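Local coordinates for serine acetyltransferase (Entamoeba histolytica, PDB 3P1B), which probably transfers an acetyl group from acetyl-CoA to the hydroxyl of L-serine, giving O-acetylserine for cysteine biosynthesis, at residues R138-L143 and R153-S158; Y7-Q12 and E95-I100. One frame throughout, in Å; residues are numbered along the deposited sequence.

Both contacts lie in the helical part of the subunit that precedes the left-handed beta-helix of hexapeptide repeats, with their centres about 18 Å apart. Contact 2 comes first and closes before contact 1 opens: it joins helix 2-19 to helix 83-114, whereas contact 1 joins helices 129-145 and 151-163, the last two before the first strand at 165-167. The two meet where helix 83-114 packs on helix 129-145, I139 of contact 1 resting on L97 and I100 of contact 2. Helix packing is therefore continuous from the N-terminal helix to the last helix before the beta-helix, where contact 1 also faces a second subunit of the trimer.

Contact 1 of 2, residues R138-L143 and R153-S158; sequences RIAHVL and REMMES
A140 faces M155 and M156 where helices 129-145 and 151-163 run side by side, nearly antiparallel at 165° and with the axes of the segments 9.5 Å apart. The interaction between them is apolar. A140 CB is met by both methionines: M156 SD comes within 3.7 Å of it and M155 CE within 4.0 Å. The bend at chi2 (-47°) sets M156 SD beside A140 CB, with M156 CG almost as near at 3.8 Å; the second bend, at chi3, only directs CE. M155 extends across the gap and bends only near its end, and its CE also lies 4.2 Å from I139 CG2. One turn further along, the side chain of L143 crosses that of M155 at about a right angle, bringing L143 CD1 to 4.0 Å from M155 SD.

The charged groups of helix 151-163 lie away from this apolar strip, at the face met by a second subunit. R153 meets E157, one turn on, side-on: NE and NH2 both donate to the one oxygen OE2, NE at its anti lone pair, the salt bridge measuring 3.2 Å between R153 NH2 and E157 OE2. The carboxylate oxygen is tilted 19° out of the guanidinium plane. R153 also bonds to Y128 of a second subunit, and E154 forms a salt bridge with R126 of that subunit. Helices 129-145 and 151-163 form an antiparallel helical hairpin with a short connection, leading into the left-handed beta-helix of the hexapeptide-repeat acyltransferases.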
# COMPACT_ATOMS: atom_id res chain seq x y z
N ARG A 138 15.38 2.27 -11.45
CA ARG A 138 16.58 2.50 -12.24
C ARG A 138 16.37 2.05 -13.70
O ARG A 138 16.86 2.78 -14.63
CB ARG A 138 17.81 1.92 -11.51
CG ARG A 138 18.08 2.60 -10.22
CD ARG A 138 19.56 2.42 -9.83
NE ARG A 138 19.77 2.97 -8.52
CZ ARG A 138 19.92 4.25 -8.27
NH1 ARG A 138 19.86 5.16 -9.26
NH2 ARG A 138 20.12 4.60 -7.01
N ILE A 139 15.62 0.96 -13.92
CA ILE A 139 15.20 0.50 -15.25
C ILE A 139 14.15 1.45 -15.92
O ILE A 139 14.39 1.94 -17.02
CB ILE A 139 14.82 -1.02 -15.28
CG1 ILE A 139 16.07 -1.87 -14.99
CG2 ILE A 139 14.06 -1.44 -16.55
CD1 ILE A 139 17.19 -1.56 -15.96
N ALA A 140 13.04 1.74 -15.24
CA ALA A 140 12.06 2.72 -15.71
C ALA A 140 12.66 4.11 -16.08
O ALA A 140 12.28 4.70 -17.08
CB ALA A 140 10.88 2.82 -14.72
N HIS A 141 13.62 4.60 -15.28
CA HIS A 141 14.34 5.80 -15.63
C HIS A 141 15.05 5.78 -17.02
O HIS A 141 15.00 6.76 -17.75
CB HIS A 141 15.24 6.25 -14.49
CG HIS A 141 15.86 7.57 -14.73
ND1 HIS A 141 15.16 8.76 -14.60
CD2 HIS A 141 17.11 7.89 -15.13
CE1 HIS A 141 15.99 9.76 -14.87
NE2 HIS A 141 17.19 9.26 -15.14
N VAL A 142 15.67 4.66 -17.40
CA VAL A 142 16.35 4.56 -18.71
C VAL A 142 15.26 4.78 -19.77
O VAL A 142 15.44 5.51 -20.75
CB VAL A 142 17.04 3.14 -18.85
CG1 VAL A 142 17.66 2.83 -20.27
CG2 VAL A 142 18.17 3.06 -17.83
N LEU A 143 14.11 4.12 -19.57
CA LEU A 143 12.96 4.27 -20.47
C LEU A 143 12.49 5.74 -20.53
O LEU A 143 12.30 6.27 -21.62
CB LEU A 143 11.82 3.32 -20.08
CG LEU A 143 11.73 1.89 -20.56
CD1 LEU A 143 10.38 1.47 -20.01
CD2 LEU A 143 11.73 1.76 -22.09
N ARG A 153 5.76 4.88 -16.72
CA ARG A 153 4.89 5.26 -15.60
C ARG A 153 4.12 4.03 -15.07
O ARG A 153 3.93 3.93 -13.87
CB ARG A 153 3.92 6.34 -16.02
CG ARG A 153 3.01 6.76 -14.89
CD ARG A 153 3.75 7.69 -13.86
NE ARG A 153 2.87 7.87 -12.70
CZ ARG A 153 2.03 8.89 -12.59
NH1 ARG A 153 2.01 9.79 -13.57
NH2 ARG A 153 1.24 9.01 -11.54
N GLU A 154 3.76 3.08 -15.95
CA GLU A 154 2.95 1.91 -15.58
C GLU A 154 3.78 0.90 -14.77
O GLU A 154 3.27 0.33 -13.78
CB GLU A 154 2.38 1.19 -16.82
CG GLU A 154 1.58 -0.13 -16.59
CD GLU A 154 0.92 -0.66 -17.88
OE1 GLU A 154 1.54 -1.43 -18.64
OE2 GLU A 154 -0.23 -0.31 -18.16
N MET A 155 5.05 0.72 -15.17
CA MET A 155 6.03 0.03 -14.27
C MET A 155 6.06 0.51 -12.83
O MET A 155 5.98 -0.32 -11.91
CB MET A 155 7.48 0.12 -14.80
CG MET A 155 7.65 -0.39 -16.19
SD MET A 155 9.40 -0.57 -16.73
CE MET A 155 10.07 -1.05 -15.21
N MET A 156 6.22 1.82 -12.62
CA MET A 156 6.33 2.43 -11.32
C MET A 156 4.97 2.36 -10.60
O MET A 156 4.92 2.36 -9.38
CB MET A 156 6.85 3.86 -11.45
CG MET A 156 8.28 3.89 -12.11
SD MET A 156 9.40 2.69 -11.38
CE MET A 156 9.41 3.44 -9.76
N GLU A 157 3.88 2.32 -11.36
CA GLU A 157 2.58 2.05 -10.76
C GLU A 157 2.47 0.60 -10.19
O GLU A 157 1.75 0.33 -9.22
CB GLU A 157 1.41 2.47 -11.68
CG GLU A 157 1.23 3.96 -11.84
CD GLU A 157 1.08 4.73 -10.53
OE1 GLU A 157 0.66 4.14 -9.50
OE2 GLU A 157 1.37 5.94 -10.52
N SER A 158 3.20 -0.35 -10.77
CA SER A 158 3.38 -1.66 -10.14
C SER A 158 4.13 -1.49 -8.79
O SER A 158 3.64 -1.94 -7.74
CB SER A 158 4.03 -2.64 -11.08
OG SER A 158 3.10 -3.12 -12.03

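Contact 2 of 2, residues Y7-Q12 and E95-I100; sequences YSIAHQ and EKLPSI. With SO4 (sulfate ion), chain C.
I9 and Q12, one turn apart on helix 2-19, both reach the ring of P98 on helix 83-114, and each crosses it at about a right angle. Q12 is carried there by an extended chain with CG anti to the backbone N (chi1 -169°), which brings its terminal amide against the CB-CG side of the proline ring. Its OE1 lies 3.5 Å from P98 CG, while NE2 is 3.5 Å from P98 CB, a van der Waals contact between an amide and an aliphatic ring.

I9 divides its two branches between neighbouring residues. CD1, at the end of the longer branch, sits 4.0 Å from P98 CG, and CG2 meets L97 CD1 at the same separation, the I9 and L97 side chains again crossing nearly square. The segments run almost parallel, 8° apart, with their axes 9.6 Å from each other, and belong to the N-terminal helical region of the serine acetyltransferase fold. P98 has no amide hydrogen to give to the preceding turn, and helix 83-114 is kinked here, with the N of P98 and of S99 both lacking that bond. L66 of helix 59-80 touches both I9 and L97, so a third helix joins the contact.

H11 points elsewhere on helix 2-19. Its NE2 donates to O1 of a sulfate, probably from the crystallisation liquor, at 3.0 Å with an N-H...O angle of 151°; the sulfur lies in the ring plane, at the edge. ND1 of H11 is hydrogen-bonded to E59 OE1, so both ring nitrogens are engaged, which should fix the imidazole's rotation in the crystal.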
# COMPACT_ATOMS: atom_id res chain seq x y z
N TYR A 7 22.84 -11.75 -25.36
CA TYR A 7 23.85 -12.72 -24.92
C TYR A 7 25.02 -11.98 -24.26
O TYR A 7 25.42 -12.34 -23.15
CB TYR A 7 24.37 -13.57 -26.10
CG TYR A 7 23.56 -14.78 -26.60
CD1 TYR A 7 22.77 -15.56 -25.73
CD2 TYR A 7 23.66 -15.20 -27.95
CE1 TYR A 7 22.06 -16.70 -26.21
CE2 TYR A 7 22.96 -16.33 -28.44
CZ TYR A 7 22.16 -17.08 -27.56
OH TYR A 7 21.47 -18.20 -28.03
N SER A 8 25.53 -10.91 -24.88
CA SER A 8 26.70 -10.17 -24.34
C SER A 8 26.49 -9.44 -23.01
O SER A 8 27.39 -9.34 -22.17
CB SER A 8 27.18 -9.14 -25.36
OG SER A 8 26.37 -7.97 -25.33
N ILE A 9 25.31 -8.87 -22.86
CA ILE A 9 24.95 -8.19 -21.66
C ILE A 9 24.70 -9.27 -20.55
O ILE A 9 25.13 -9.09 -19.45
CB ILE A 9 23.73 -7.23 -21.88
CG1 ILE A 9 24.15 -5.94 -22.65
CG2 ILE A 9 23.12 -6.95 -20.53
CD1 ILE A 9 25.16 -4.96 -21.95
N ALA A 10 24.06 -10.40 -20.87
CA ALA A 10 23.90 -11.46 -19.88
C ALA A 10 25.26 -11.99 -19.43
O ALA A 10 25.52 -12.23 -18.23
CB ALA A 10 23.06 -12.57 -20.45
N HIS A 11 26.15 -12.18 -20.41
CA HIS A 11 27.49 -12.58 -20.10
C HIS A 11 28.20 -11.60 -19.18
O HIS A 11 28.87 -12.03 -18.24
CB HIS A 11 28.30 -12.87 -21.37
CG HIS A 11 29.76 -13.01 -21.12
ND1 HIS A 11 30.33 -14.18 -20.67
CD2 HIS A 11 30.76 -12.10 -21.19
CE1 HIS A 11 31.64 -13.99 -20.52
NE2 HIS A 11 31.92 -12.74 -20.82
N GLN A 12 28.05 -10.29 -19.41
CA GLN A 12 28.69 -9.31 -18.54
C GLN A 12 28.10 -9.40 -17.12
O GLN A 12 28.82 -9.27 -16.10
CB GLN A 12 28.52 -7.84 -19.03
CG GLN A 12 29.43 -6.87 -18.24
CD GLN A 12 29.53 -5.46 -18.84
OE1 GLN A 12 29.05 -5.23 -19.95
NE2 GLN A 12 30.14 -4.50 -18.09
N GLU A 95 22.08 -1.77 -22.73
CA GLU A 95 23.32 -0.97 -22.53
C GLU A 95 23.58 -0.49 -21.10
O GLU A 95 24.73 -0.40 -20.68
CB GLU A 95 23.31 0.30 -23.42
CG GLU A 95 24.59 1.14 -23.39
CD GLU A 95 24.40 2.58 -23.95
OE1 GLU A 95 23.34 2.90 -24.55
OE2 GLU A 95 25.32 3.42 -23.75
N LYS A 96 22.52 -0.09 -20.39
CA LYS A 96 22.69 0.43 -19.06
C LYS A 96 22.68 -0.61 -17.93
O LYS A 96 22.89 -0.27 -16.78
CB LYS A 96 21.65 1.56 -18.79
CG LYS A 96 22.00 2.91 -19.44
CD LYS A 96 23.22 3.54 -18.75
CE LYS A 96 23.57 4.92 -19.31
NZ LYS A 96 24.08 4.71 -20.71
N LEU A 97 22.39 -1.86 -18.19
CA LEU A 97 22.17 -2.76 -17.06
C LEU A 97 23.41 -3.01 -16.19
O LEU A 97 23.25 -3.25 -15.02
CB LEU A 97 21.62 -4.09 -17.54
CG LEU A 97 20.14 -4.15 -18.05
CD1 LEU A 97 19.90 -5.53 -18.56
CD2 LEU A 97 19.12 -3.86 -17.00
N PRO A 98 24.62 -3.14 -16.81
CA PRO A 98 25.81 -3.38 -15.98
C PRO A 98 25.99 -2.22 -15.00
O PRO A 98 26.25 -2.43 -13.79
CB PRO A 98 26.95 -3.48 -17.03
CG PRO A 98 26.27 -4.09 -18.24
CD PRO A 98 24.85 -3.45 -18.23
N SER A 99 25.82 -1.02 -15.49
CA SER A 99 25.97 0.24 -14.71
C SER A 99 24.99 0.33 -13.48
O SER A 99 25.33 0.82 -12.33
CB SER A 99 25.66 1.35 -15.70
OG SER A 99 25.74 2.62 -15.08
N ILE A 100 23.75 -0.06 -13.78
CA ILE A 100 22.66 -0.06 -12.80
C ILE A 100 22.92 -1.16 -11.78
O ILE A 100 22.73 -1.02 -10.59
CB ILE A 100 21.28 -0.31 -13.49
CG1 ILE A 100 20.84 0.91 -14.33
CG2 ILE A 100 20.24 -0.57 -12.40
CD1 ILE A 100 19.65 0.53 -15.34
S SO4 C . 35.40 -13.02 -19.42
O1 SO4 C . 34.92 -12.48 -20.70
O2 SO4 C . 35.48 -11.93 -18.43
O3 SO4 C . 34.48 -14.09 -18.98
O4 SO4 C . 36.71 -13.65 -19.60